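Local coordinates for protein giardin subunit alpha-1 (Giardia intestinalis, PDB 4EVF) that binds calcium and phosphatidylserine-containing phospholipid as an annexin, and is involved in parasite attachment to the intestinal mucosa and in cytoskeletal remodelling during encystation, at residues A[13-18]-A[52-57]; A[61-66]-A[282-287]; A[77-82]-A[112-117]; A[140-145]-A[174-179]; A[181-186]-A[222-227]. One frame throughout, in Å; residues are numbered along the deposited sequence.

Contact 1 of 5, residues A[13-18]-A[52-57]; sequences QAIDAK and DDIKKA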
# COMPACT_ATOMS: atom_id res chain seq x y z
N GLN A 13 -2.82 24.54 16.23
CA GLN A 13 -3.92 24.66 17.17
C GLN A 13 -4.62 23.33 17.41
O GLN A 13 -5.18 23.10 18.48
CB GLN A 13 -4.89 25.74 16.70
CG GLN A 13 -4.38 27.14 16.97
CD GLN A 13 -4.98 28.17 16.04
OE1 GLN A 13 -5.62 27.83 15.05
NE2 GLN A 13 -4.77 29.44 16.36
N ALA A 14 -4.60 22.45 16.40
CA ALA A 14 -5.22 21.14 16.55
C ALA A 14 -4.34 20.31 17.48
O ALA A 14 -4.85 19.54 18.30
CB ALA A 14 -5.37 20.46 15.19
N ILE A 15 -3.03 20.49 17.35
CA ILE A 15 -2.06 19.74 18.15
C ILE A 15 -2.12 20.20 19.59
O ILE A 15 -2.06 19.39 20.53
CB ILE A 15 -0.62 19.93 17.62
CG1 ILE A 15 -0.45 19.23 16.26
CG2 ILE A 15 0.39 19.38 18.60
CD1 ILE A 15 0.94 19.41 15.66
N ASP A 16 -2.24 21.52 19.77
CA ASP A 16 -2.43 22.10 21.09
C ASP A 16 -3.73 21.59 21.71
O ASP A 16 -3.79 21.30 22.90
CB ASP A 16 -2.48 23.62 21.00
CG ASP A 16 -1.12 24.23 20.71
OD1 ASP A 16 -0.09 23.63 21.10
OD2 ASP A 16 -1.07 25.33 20.11
N ALA A 17 -4.77 21.50 20.90
CA ALA A 17 -6.06 20.99 21.36
C ALA A 17 -6.01 19.48 21.56
O ALA A 17 -6.92 18.90 22.15
CB ALA A 17 -7.16 21.37 20.39
N LYS A 18 -4.95 18.85 21.06
CA LYS A 18 -4.84 17.40 21.11
C LYS A 18 -6.03 16.74 20.40
O LYS A 18 -6.46 15.65 20.76
CB LYS A 18 -4.76 16.93 22.57
CG LYS A 18 -3.57 17.49 23.33
CD LYS A 18 -3.58 17.04 24.78
CE LYS A 18 -2.17 16.98 25.36
NZ LYS A 18 -1.42 18.26 25.19
N ASP A 52 7.34 15.46 15.36
CA ASP A 52 7.81 15.51 16.74
C ASP A 52 6.79 16.19 17.66
O ASP A 52 6.62 15.79 18.82
CB ASP A 52 9.17 16.22 16.86
CG ASP A 52 10.32 15.40 16.29
OD1 ASP A 52 10.11 14.20 15.99
OD2 ASP A 52 11.44 15.94 16.14
N ASP A 53 6.13 17.23 17.16
CA ASP A 53 5.13 17.92 17.96
C ASP A 53 3.90 17.04 18.15
O ASP A 53 3.37 16.91 19.25
CB ASP A 53 4.77 19.28 17.34
CG ASP A 53 5.58 20.43 17.93
OD1 ASP A 53 6.47 20.16 18.76
OD2 ASP A 53 5.33 21.60 17.56
N ILE A 54 3.47 16.41 17.06
CA ILE A 54 2.38 15.44 17.12
C ILE A 54 2.65 14.33 18.15
O ILE A 54 1.80 14.03 18.99
CB ILE A 54 2.13 14.82 15.73
CG1 ILE A 54 1.72 15.91 14.75
CG2 ILE A 54 1.07 13.72 15.80
CD1 ILE A 54 1.66 15.43 13.33
N LYS A 55 3.84 13.75 18.09
CA LYS A 55 4.20 12.69 19.02
C LYS A 55 4.10 13.17 20.47
O LYS A 55 3.63 12.44 21.34
CB LYS A 55 5.61 12.16 18.74
CG LYS A 55 6.08 11.13 19.75
CD LYS A 55 7.43 10.55 19.36
CE LYS A 55 7.83 9.40 20.28
NZ LYS A 55 9.08 8.71 19.82
N LYS A 56 4.55 14.39 20.71
CA LYS A 56 4.53 14.94 22.06
C LYS A 56 3.12 15.24 22.54
O LYS A 56 2.85 15.18 23.73
CB LYS A 56 5.41 16.19 22.16
CG LYS A 56 6.89 15.93 21.89
CD LYS A 56 7.74 17.14 22.26
CE LYS A 56 9.07 17.16 21.49
NZ LYS A 56 10.12 16.29 22.07
N ALA A 57 2.23 15.59 21.60
CA ALA A 57 0.88 15.99 22.00
C ALA A 57 -0.08 14.83 22.23
O ALA A 57 -0.99 14.92 23.06
CB ALA A 57 0.30 16.94 20.97
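Ile15 reaches from the end of helix 4-16 across to Ile54 and Ala57 of helix 50-57, joining two helices of the all-helical annexin fold within what is predicted to be the first annexin repeat. Its two branches do different work. With CG1 beside the backbone N (chi1 -69°), the long branch carries CD1 against Ile54 CG1 at 3.7 Å, and the two isoleucine side chains meet at about a right angle. The short branch drives CG2 into the methyl of the alanine: Ile15 CG2 lies 3.4 Å from Ala57 CB, closer than carbons usually sit. The same methyl also rests against the backbone, with Ala57 CB 3.4 Å from Ile15 O, so there is little slack between the helices here. Asp53 adds its CB, 4.2 Å from Ile15 CD1, while its carboxylate turns to other company, a hydrogen bond with Tyr42 OH and a salt bridge to Lys48. Behind, Ile15 also touches Ile23 of helix 20-28, and Ile54 packs on Leu67 and Met68 of helix 62-70.

Further along, Lys18 ends the first helix as the positive-phi residue of a Schellman motif, its own N-H giving a weak bond to Ile15 O. The turn brings the backbones close, with Lys18 CA 6.0 Å from Ala57 CA. The lysine runs out extended and bends only at its last torsion (chi4 54°). It is the aliphatic end that touches, Lys18 CE lying 3.3 Å from Ala57 O.

Contact 2 of 5, residues A[61-66]-A[282-287]; sequences GSEESL and KRMAPI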
# COMPACT_ATOMS: atom_id res chain seq x y z
N GLY A 61 0.08 4.86 20.42
CA GLY A 61 -0.64 3.79 19.80
C GLY A 61 -0.55 4.04 18.32
O GLY A 61 0.13 4.97 17.89
N SER A 62 -1.18 3.19 17.54
CA SER A 62 -1.11 3.28 16.09
C SER A 62 -1.68 4.59 15.56
O SER A 62 -1.34 5.01 14.46
CB SER A 62 -1.81 2.09 15.43
OG SER A 62 -1.04 0.91 15.55
N GLU A 63 -2.56 5.21 16.35
CA GLU A 63 -3.19 6.48 15.98
C GLU A 63 -2.16 7.59 15.84
O GLU A 63 -2.12 8.30 14.84
CB GLU A 63 -4.25 6.90 17.00
CG GLU A 63 -5.54 6.09 16.99
CD GLU A 63 -5.46 4.85 17.85
OE1 GLU A 63 -4.34 4.55 18.32
OE2 GLU A 63 -6.50 4.19 18.07
N GLU A 64 -1.32 7.74 16.86
CA GLU A 64 -0.30 8.78 16.84
C GLU A 64 0.72 8.48 15.74
O GLU A 64 1.09 9.36 14.97
CB GLU A 64 0.37 8.94 18.21
CG GLU A 64 1.77 8.36 18.31
CD GLU A 64 2.52 8.84 19.54
OE1 GLU A 64 3.60 8.28 19.81
OE2 GLU A 64 2.03 9.77 20.22
N SER A 65 1.15 7.22 15.65
CA SER A 65 2.13 6.82 14.65
C SER A 65 1.66 7.15 13.23
O SER A 65 2.43 7.69 12.43
CB SER A 65 2.43 5.32 14.76
OG SER A 65 3.14 5.05 15.96
N LEU A 66 0.40 6.83 12.94
CA LEU A 66 -0.22 7.15 11.66
C LEU A 66 -0.21 8.65 11.36
O LEU A 66 0.16 9.08 10.25
CB LEU A 66 -1.66 6.62 11.61
CG LEU A 66 -2.55 7.07 10.44
CD1 LEU A 66 -1.87 6.83 9.10
CD2 LEU A 66 -3.92 6.39 10.45
N LYS A 282 -13.06 3.01 19.17
CA LYS A 282 -13.64 4.35 19.25
C LYS A 282 -12.68 5.45 18.82
O LYS A 282 -13.10 6.45 18.24
CB LYS A 282 -14.10 4.62 20.69
CG LYS A 282 -15.43 5.31 20.76
CD LYS A 282 -15.99 5.29 22.17
CE LYS A 282 -15.22 6.20 23.10
NZ LYS A 282 -15.81 6.16 24.47
N ARG A 283 -11.40 5.27 19.13
CA ARG A 283 -10.35 6.24 18.80
C ARG A 283 -9.90 6.12 17.33
O ARG A 283 -9.95 7.09 16.58
CB ARG A 283 -9.16 6.06 19.75
CG ARG A 283 -8.03 7.07 19.57
CD ARG A 283 -6.84 6.71 20.44
NE ARG A 283 -5.72 7.63 20.29
CZ ARG A 283 -4.48 7.36 20.69
NH1 ARG A 283 -4.21 6.19 21.26
NH2 ARG A 283 -3.51 8.24 20.52
N MET A 284 -9.48 4.92 16.94
CA MET A 284 -8.92 4.71 15.61
C MET A 284 -9.92 4.91 14.47
O MET A 284 -9.58 5.49 13.43
CB MET A 284 -8.34 3.29 15.50
CG MET A 284 -7.89 2.92 14.09
SD MET A 284 -6.46 3.90 13.54
CE MET A 284 -5.20 3.28 14.64
N ALA A 285 -11.15 4.43 14.66
CA ALA A 285 -12.12 4.44 13.57
C ALA A 285 -12.42 5.82 12.97
O ALA A 285 -12.41 5.98 11.74
CB ALA A 285 -13.41 3.74 13.99
N PRO A 286 -12.71 6.82 13.81
CA PRO A 286 -12.99 8.13 13.22
C PRO A 286 -11.78 8.68 12.46
O PRO A 286 -11.94 9.37 11.46
CB PRO A 286 -13.32 9.02 14.44
CG PRO A 286 -12.83 8.26 15.63
CD PRO A 286 -12.92 6.81 15.27
N ILE A 287 -10.59 8.37 12.95
CA ILE A 287 -9.38 8.79 12.27
C ILE A 287 -9.34 8.18 10.87
O ILE A 287 -9.15 8.90 9.90
CB ILE A 287 -8.12 8.42 13.07
CG1 ILE A 287 -8.05 9.25 14.35
CG2 ILE A 287 -6.87 8.60 12.21
CD1 ILE A 287 -6.98 8.80 15.32
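Glu63 and Arg283 lie flat against each other, carboxylate and guanidinium planes only 11° apart. Glu63 OE1 sits over one guanidinium face near its rim, 3.4 Å from Arg283 NH1. No N-H points at that oxygen, so the salt bridge rests on charge alone. A bend at chi2 (87°) lays the carboxylate alongside the extended arginine. Guanidinium N-H groups have other partners, NH1 the carbonyl of Gly60 and NH2 Glu20, which probably hold the group flat over the glutamate.

Carbon also packs on Glu63. Ile287 comes at it at about a right angle, CD1 3.5 Å from Glu63 CG. Met284, folded at both chi2 and chi3, curls its methyl back so that CE lies 3.6 Å from Glu63 CD and 3.7 Å from Ser62 CB. Glu63 OE2 is 3.3 Å from Met284 N, but at a poor angle; that N-H bonds to Asp281 instead. One turn on, Leu66 and Ile287 slide past each other in opposite directions.

The contact joins repeats predicted to be the first and fourth, which annexins pair side by side. Glu245 of helix 245-255 touches Ser62, Glu63 and Met284, while helix 20-28 closes in through Glu20 and Ala24 on Ile287 and through Val21 on Pro286.

Contact 3 of 5, residues A[77-82]-A[112-117]; sequences VRAQHI and AAYTRM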
# COMPACT_ATOMS: atom_id res chain seq x y z
N VAL A 77 9.33 6.50 5.77
CA VAL A 77 8.26 5.72 6.38
C VAL A 77 8.23 4.31 5.80
O VAL A 77 8.37 3.32 6.53
CB VAL A 77 6.88 6.40 6.19
CG1 VAL A 77 5.75 5.47 6.64
CG2 VAL A 77 6.83 7.73 6.94
N ARG A 78 8.07 4.21 4.48
CA ARG A 78 8.05 2.91 3.81
C ARG A 78 9.31 2.08 4.08
O ARG A 78 9.23 0.88 4.37
CB ARG A 78 7.79 3.06 2.31
CG ARG A 78 7.53 1.74 1.58
CD ARG A 78 7.33 1.91 0.07
NE ARG A 78 6.13 2.67 -0.30
CZ ARG A 78 4.91 2.15 -0.38
NH1 ARG A 78 3.87 2.90 -0.74
NH2 ARG A 78 4.72 0.87 -0.09
N ALA A 79 10.48 2.71 3.99
CA ALA A 79 11.73 2.02 4.25
C ALA A 79 11.78 1.40 5.65
O ALA A 79 12.24 0.27 5.83
CB ALA A 79 12.92 2.96 4.06
N GLN A 80 11.31 2.15 6.65
CA GLN A 80 11.32 1.68 8.04
C GLN A 80 10.32 0.53 8.24
O GLN A 80 10.60 -0.43 8.97
CB GLN A 80 11.02 2.83 9.01
CG GLN A 80 10.98 2.41 10.48
CD GLN A 80 12.33 2.00 11.01
OE1 GLN A 80 12.51 0.87 11.50
NE2 GLN A 80 13.29 2.90 10.93
N HIS A 81 9.16 0.63 7.59
CA HIS A 81 8.19 -0.47 7.59
C HIS A 81 8.81 -1.75 7.04
O HIS A 81 8.62 -2.84 7.59
CB HIS A 81 6.97 -0.12 6.74
CG HIS A 81 6.02 0.84 7.39
ND1 HIS A 81 5.79 0.86 8.75
CD2 HIS A 81 5.24 1.81 6.85
CE1 HIS A 81 4.90 1.80 9.02
NE2 HIS A 81 4.55 2.39 7.89
N ILE A 82 9.57 -1.61 5.96
CA ILE A 82 10.25 -2.75 5.34
C ILE A 82 11.34 -3.34 6.24
O ILE A 82 11.50 -4.56 6.34
CB ILE A 82 10.84 -2.36 3.97
CG1 ILE A 82 9.70 -2.05 2.98
CG2 ILE A 82 11.76 -3.45 3.44
CD1 ILE A 82 10.18 -1.60 1.61
N ALA A 112 16.39 4.35 -2.02
CA ALA A 112 17.41 5.34 -1.67
C ALA A 112 17.33 5.69 -0.18
O ALA A 112 18.35 5.84 0.49
CB ALA A 112 17.28 6.60 -2.55
N ALA A 113 16.11 5.79 0.35
CA ALA A 113 15.96 6.11 1.76
C ALA A 113 16.54 4.99 2.62
O ALA A 113 17.17 5.24 3.65
CB ALA A 113 14.51 6.36 2.10
N TYR A 114 16.35 3.75 2.16
CA TYR A 114 16.82 2.58 2.90
C TYR A 114 18.34 2.59 3.02
O TYR A 114 18.89 2.27 4.08
CB TYR A 114 16.33 1.31 2.21
CG TYR A 114 16.44 0.07 3.08
CD1 TYR A 114 17.63 -0.66 3.15
CD2 TYR A 114 15.35 -0.39 3.81
CE1 TYR A 114 17.74 -1.79 3.94
CE2 TYR A 114 15.45 -1.53 4.61
CZ TYR A 114 16.64 -2.22 4.66
OH TYR A 114 16.74 -3.36 5.45
N THR A 115 19.02 2.95 1.95
CA THR A 115 20.47 3.05 1.99
C THR A 115 20.91 4.13 2.96
O THR A 115 21.86 3.95 3.73
CB THR A 115 21.05 3.31 0.60
OG1 THR A 115 20.80 2.17 -0.22
CG2 THR A 115 22.55 3.55 0.68
N ARG A 116 20.21 5.25 2.95
CA ARG A 116 20.55 6.37 3.80
C ARG A 116 20.37 5.99 5.27
O ARG A 116 21.17 6.36 6.12
CB ARG A 116 19.69 7.58 3.45
CG ARG A 116 20.33 8.92 3.77
CD ARG A 116 19.52 10.04 3.14
NE ARG A 116 18.12 9.91 3.49
CZ ARG A 116 17.14 9.68 2.62
NH1 ARG A 116 17.40 9.58 1.32
NH2 ARG A 116 15.89 9.57 3.07
N MET A 117 19.30 5.24 5.55
CA MET A 117 18.92 4.94 6.92
C MET A 117 19.70 3.77 7.53
O MET A 117 20.01 3.78 8.72
CB MET A 117 17.41 4.66 6.99
CG MET A 117 16.53 5.82 6.52
SD MET A 117 14.76 5.44 6.29
CE MET A 117 14.16 5.45 7.98
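Ala79 takes most of the neighbours from the other helix: its CB faces Met117 SD at 3.8 Å, Ala113 CB at 4.2 Å and Tyr114 CD2 at 4.1 Å. A side chain this small lets the backbones come close, Ala79 CA standing 5.3 Å from Tyr114 CA. The axes of the two short segments approach to 8.7 Å and cross at -68°.

Tyr114 leans its ring edge on the same residue, with Ala79 O near the ring plane and 3.8 Å from CD2. It gets there because CG points opposite the backbone N (chi1 -165°), which swings the ring toward Ile82, whose CG2 lies 4.3 Å from Tyr114 CE2. On the other flank Met117 lies over the alanine, and its bent end places CE beside the Gln80 side chain, which crosses it at about a right angle.

A second shell fixes Tyr114. Its OH is hydrogen-bonded with Asp125 and with Arg83 NE, pinning the far end of the ring, and Phe118 meets the ring with its plane at about 50°. Separately, a salt bridge from Arg116 to Glu76 makes another tie between helices 74-87 and 104-118.

All this lies within the predicted second annexin repeat. Thr98 of helix 92-100 touches Ile82 and His81, Trp107 of helix 104-118 adds to the packing on Ile82, and helix 245-255 reaches the far side of helix 74-87 through Met254 on Val77 and Arg78.

Contact 4 of 5, residues A[140-145]-A[174-179]; sequences MEKWMA and LIDFFG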
# COMPACT_ATOMS: atom_id res chain seq x y z
N MET A 140 8.15 -11.46 -5.96
CA MET A 140 8.49 -10.22 -5.25
C MET A 140 9.84 -9.66 -5.70
O MET A 140 10.00 -8.44 -5.82
CB MET A 140 8.45 -10.39 -3.73
CG MET A 140 7.02 -10.39 -3.18
SD MET A 140 6.97 -10.29 -1.38
CE MET A 140 5.23 -10.64 -1.07
N GLU A 141 10.79 -10.54 -5.95
CA GLU A 141 12.09 -10.12 -6.47
C GLU A 141 11.94 -9.38 -7.80
O GLU A 141 12.51 -8.31 -8.00
CB GLU A 141 13.00 -11.33 -6.67
CG GLU A 141 14.39 -10.94 -7.14
CD GLU A 141 15.32 -12.13 -7.26
OE1 GLU A 141 14.83 -13.26 -7.48
OE2 GLU A 141 16.54 -11.93 -7.12
N LYS A 142 11.16 -9.96 -8.70
CA LYS A 142 10.96 -9.37 -10.02
C LYS A 142 10.09 -8.11 -9.93
O LYS A 142 10.28 -7.15 -10.67
CB LYS A 142 10.33 -10.39 -10.96
CG LYS A 142 10.24 -9.96 -12.41
CD LYS A 142 10.90 -10.99 -13.31
CE LYS A 142 10.38 -12.37 -13.01
NZ LYS A 142 11.14 -13.40 -13.76
N TRP A 143 9.13 -8.12 -9.01
CA TRP A 143 8.30 -6.95 -8.77
C TRP A 143 9.14 -5.74 -8.36
O TRP A 143 8.94 -4.63 -8.87
CB TRP A 143 7.28 -7.25 -7.67
CG TRP A 143 6.18 -6.26 -7.62
CD1 TRP A 143 6.15 -5.08 -6.92
CD2 TRP A 143 4.91 -6.37 -8.27
NE1 TRP A 143 4.95 -4.45 -7.11
CE2 TRP A 143 4.17 -5.22 -7.93
CE3 TRP A 143 4.34 -7.32 -9.11
CZ2 TRP A 143 2.87 -5.00 -8.41
CZ3 TRP A 143 3.05 -7.11 -9.58
CH2 TRP A 143 2.33 -5.96 -9.23
N MET A 144 10.07 -5.96 -7.44
CA MET A 144 10.91 -4.88 -6.92
C MET A 144 11.75 -4.22 -8.02
O MET A 144 12.13 -3.05 -7.90
CB MET A 144 11.78 -5.38 -5.77
CG MET A 144 10.98 -5.62 -4.48
SD MET A 144 11.87 -6.34 -3.09
CE MET A 144 13.12 -5.13 -2.71
N ALA A 145 12.04 -4.97 -9.08
CA ALA A 145 12.85 -4.44 -10.18
C ALA A 145 12.10 -3.35 -10.94
O ALA A 145 12.72 -2.49 -11.58
CB ALA A 145 13.26 -5.57 -11.13
N LEU A 174 4.23 -17.63 -15.29
CA LEU A 174 3.38 -16.88 -14.38
C LEU A 174 4.16 -15.80 -13.64
O LEU A 174 3.71 -14.65 -13.52
CB LEU A 174 2.72 -17.83 -13.40
CG LEU A 174 1.31 -18.35 -13.70
CD1 LEU A 174 0.92 -18.33 -15.16
CD2 LEU A 174 1.12 -19.75 -13.06
N ILE A 175 5.33 -16.17 -13.13
CA ILE A 175 6.16 -15.25 -12.35
C ILE A 175 6.64 -14.10 -13.24
O ILE A 175 6.60 -12.94 -12.85
CB ILE A 175 7.35 -16.00 -11.72
CG1 ILE A 175 6.85 -16.99 -10.66
CG2 ILE A 175 8.33 -15.03 -11.09
CD1 ILE A 175 7.87 -18.05 -10.29
N ASP A 176 7.08 -14.45 -14.44
CA ASP A 176 7.55 -13.45 -15.39
C ASP A 176 6.39 -12.58 -15.86
O ASP A 176 6.53 -11.37 -15.98
CB ASP A 176 8.21 -14.14 -16.58
CG ASP A 176 8.65 -13.15 -17.63
OD1 ASP A 176 9.74 -12.57 -17.47
OD2 ASP A 176 7.89 -12.94 -18.61
N PHE A 177 5.23 -13.18 -16.12
CA PHE A 177 4.09 -12.40 -16.58
C PHE A 177 3.63 -11.37 -15.55
O PHE A 177 3.56 -10.18 -15.84
CB PHE A 177 2.90 -13.30 -16.96
CG PHE A 177 1.67 -12.53 -17.33
CD1 PHE A 177 0.74 -12.18 -16.36
CD2 PHE A 177 1.47 -12.10 -18.64
CE1 PHE A 177 -0.39 -11.46 -16.71
CE2 PHE A 177 0.35 -11.40 -18.98
CZ PHE A 177 -0.58 -11.06 -18.02
N PHE A 178 3.30 -11.82 -14.35
CA PHE A 178 2.84 -10.90 -13.32
C PHE A 178 3.94 -9.92 -12.90
O PHE A 178 3.66 -8.78 -12.54
CB PHE A 178 2.24 -11.66 -12.13
CG PHE A 178 0.88 -12.23 -12.42
CD1 PHE A 178 -0.24 -11.43 -12.28
CD2 PHE A 178 0.73 -13.52 -12.88
CE1 PHE A 178 -1.50 -11.93 -12.57
CE2 PHE A 178 -0.51 -14.02 -13.19
CZ PHE A 178 -1.63 -13.23 -13.02
N GLY A 179 5.20 -10.35 -12.98
CA GLY A 179 6.31 -9.48 -12.61
C GLY A 179 6.73 -8.43 -13.63
O GLY A 179 7.44 -7.48 -13.27
O HOH W 1 9.62 -5.81 -12.77
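Lys142 stretches over the last turns of helix 171-180 and makes most of this contact, which links a helix lying mostly in the predicted second annexin repeat with one in the third. The axes of the two short segments run roughly alongside, 28° apart and 8.9 Å at closest approach.

The van der Waals contacts come from the lysine's methylenes. Lys142 CG passes over Gly179, 4.0 Å from its CA, and the absence of a side chain on that residue makes room for it. Bends at chi2 and chi3 (126° and 50°) then turn the chain down the helix, so that Lys142 CE packs 3.9 Å from Ile175 CG2 and equally close to Asp176 CA.

Charge plays a looser part. Lys142 NZ is 4.1 Å from Asp176 OD1, beyond a salt bridge; the attraction probably steers the ammonium without gripping it. The aspartate also has a long, weak pairing with Arg151.

A single aromatic contact crosses: Trp143 brings CZ3 to within 3.5 Å of Phe178 O, the carbonyl lying oblique to the indole. Arg148 binds this pair together: it hydrogen-bonds to Phe178 O and makes a cation-pi contact with Trp143.

No direct hydrogen bond joins the segments, but a water does. It is hydrogen-bonded to a carbonyl of each, 2.6 Å from Lys142 O and 2.8 Å from Gly179 O, the latter at the end of its segment.

Contact 5 of 5, residues A[181-186]-A[222-227]; sequences VPSAEY and FALLGM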
# COMPACT_ATOMS: atom_id res chain seq x y z
N VAL A 181 4.45 -7.52 -16.73
CA VAL A 181 3.39 -6.98 -17.57
C VAL A 181 3.06 -5.56 -17.12
O VAL A 181 2.96 -5.29 -15.93
CB VAL A 181 2.11 -7.86 -17.56
CG1 VAL A 181 1.41 -7.76 -16.21
CG2 VAL A 181 1.17 -7.43 -18.67
N PRO A 182 2.90 -4.63 -18.08
CA PRO A 182 2.51 -3.27 -17.71
C PRO A 182 1.06 -3.27 -17.28
O PRO A 182 0.27 -4.04 -17.81
CB PRO A 182 2.69 -2.48 -19.02
CG PRO A 182 3.67 -3.31 -19.84
CD PRO A 182 3.31 -4.74 -19.49
N SER A 183 0.71 -2.44 -16.30
CA SER A 183 -0.66 -2.37 -15.81
C SER A 183 -1.64 -2.05 -16.92
O SER A 183 -2.73 -2.63 -17.00
CB SER A 183 -0.79 -1.33 -14.70
OG SER A 183 0.00 -1.68 -13.58
N ALA A 184 -1.26 -1.10 -17.78
CA ALA A 184 -2.16 -0.66 -18.83
C ALA A 184 -2.58 -1.83 -19.72
O ALA A 184 -3.68 -1.82 -20.25
CB ALA A 184 -1.52 0.45 -19.66
N GLU A 185 -1.70 -2.81 -19.87
CA GLU A 185 -1.98 -3.98 -20.71
C GLU A 185 -2.71 -5.04 -19.91
O GLU A 185 -3.53 -5.80 -20.45
CB GLU A 185 -0.67 -4.57 -21.25
CG GLU A 185 0.19 -3.55 -21.98
CD GLU A 185 1.27 -4.18 -22.84
OE1 GLU A 185 1.62 -5.37 -22.61
OE2 GLU A 185 1.77 -3.50 -23.76
N TYR A 186 -2.43 -5.10 -18.62
CA TYR A 186 -3.02 -6.16 -17.80
C TYR A 186 -4.55 -6.14 -17.83
O TYR A 186 -5.19 -7.17 -18.01
CB TYR A 186 -2.52 -6.06 -16.36
CG TYR A 186 -3.03 -7.18 -15.48
CD1 TYR A 186 -2.43 -8.44 -15.51
CD2 TYR A 186 -4.11 -6.99 -14.62
CE1 TYR A 186 -2.88 -9.47 -14.69
CE2 TYR A 186 -4.57 -8.03 -13.79
CZ TYR A 186 -3.94 -9.26 -13.84
OH TYR A 186 -4.38 -10.31 -13.04
N PHE A 222 -4.66 -7.39 -8.20
CA PHE A 222 -5.33 -6.13 -7.85
C PHE A 222 -4.44 -4.92 -8.13
O PHE A 222 -4.93 -3.91 -8.64
CB PHE A 222 -5.74 -6.11 -6.37
CG PHE A 222 -6.96 -6.95 -6.07
CD1 PHE A 222 -6.92 -7.91 -5.07
CD2 PHE A 222 -8.13 -6.77 -6.78
CE1 PHE A 222 -8.04 -8.68 -4.79
CE2 PHE A 222 -9.25 -7.54 -6.50
CZ PHE A 222 -9.20 -8.49 -5.51
N ALA A 223 -3.15 -5.03 -7.81
CA ALA A 223 -2.22 -3.92 -8.01
C ALA A 223 -2.21 -3.53 -9.47
O ALA A 223 -2.32 -2.35 -9.80
CB ALA A 223 -0.82 -4.30 -7.57
N LEU A 224 -2.09 -4.53 -10.35
CA LEU A 224 -2.06 -4.29 -11.79
C LEU A 224 -3.37 -3.71 -12.30
O LEU A 224 -3.36 -2.91 -13.24
CB LEU A 224 -1.69 -5.59 -12.54
CG LEU A 224 -0.28 -6.09 -12.22
CD1 LEU A 224 -0.06 -7.51 -12.73
CD2 LEU A 224 0.79 -5.12 -12.77
N LEU A 225 -4.49 -4.08 -11.68
CA LEU A 225 -5.79 -3.50 -12.02
C LEU A 225 -5.90 -2.05 -11.58
O LEU A 225 -6.59 -1.24 -12.20
CB LEU A 225 -6.94 -4.30 -11.42
CG LEU A 225 -7.22 -5.67 -12.04
CD1 LEU A 225 -8.46 -6.28 -11.41
CD2 LEU A 225 -7.38 -5.52 -13.55
N GLY A 226 -5.23 -1.73 -10.48
CA GLY A 226 -5.23 -0.37 -9.97
C GLY A 226 -4.91 -0.37 -8.50
O GLY A 226 -5.45 -1.17 -7.73
N MET A 227 -4.01 0.53 -8.11
CA MET A 227 -3.59 0.65 -6.72
C MET A 227 -4.77 0.85 -5.76
O MET A 227 -4.73 0.37 -4.63
CB MET A 227 -2.57 1.78 -6.58
CG MET A 227 -1.21 1.45 -7.15
SD MET A 227 -0.37 0.13 -6.23
CE MET A 227 0.70 -0.53 -7.50
O HOH W 2 -0.94 -0.40 -11.41
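The Tyr186 ring carries Leu224 on one face and Leu225 at its edge, packing the start of helix 183-196 on the end of helix 211-225, largely within the predicted third annexin repeat. Leu224 CB makes a CH-pi contact, 3.8 Å from the ring centroid and 27° off the normal, and the two side chains cross at about a right angle. Leu225 approaches near the ring plane, with CD2 3.7 Å from Tyr186 CD2. The ring reaches these partners because its CG is turned opposite the backbone N (chi1 -176°). Its hydroxyl is hydrogen-bonded with His221 ND1.

Leu224 spreads its methyls. Leu224 CD1 touches both Tyr186 CD1 and Val181 CG1, each at 3.8 Å. CD2 instead meets Ser183 OG at 3.6 Å. The serine stays close to the backbone as well, CB being 3.4 Å from Leu224 O.

A water spans the segments, 2.7 Å from Ser183 OG and donating to Ala223 O. Leu224 also touches Phe178 of helix 171-180 and Trp143 of helix 135-145.

The segments thus share no direct hydrogen bond: leucine and aromatic carbon give the adhesion, while the polar links are indirect, one water between the segments and the tyrosine hydroxyl on His221, which probably fixes the tilt of the ring.

The five contacts string out along the annexin body, with contacts 1 and 2 on one side of the chain's centre and contacts 4 and 5 on the other; the centres of 1 and 4 stand 42 Å apart. Contacts 1 and 2 touch through Lys55 O and Glu64 OE2, 3.3 Å apart, on successive helices. Contacts 4 and 5, with centres 12 Å apart, also touch: Trp143 CZ2 meets Ala223 CB at 3.8 Å, and Phe177 and Phe178 lie against Tyr186. Contact 3 touches none of the others, though its nearest atoms come within about 6 Å of contact 4 and 7 Å of contacts 2 and 5. No bound calcium takes part in any of them in this apo form.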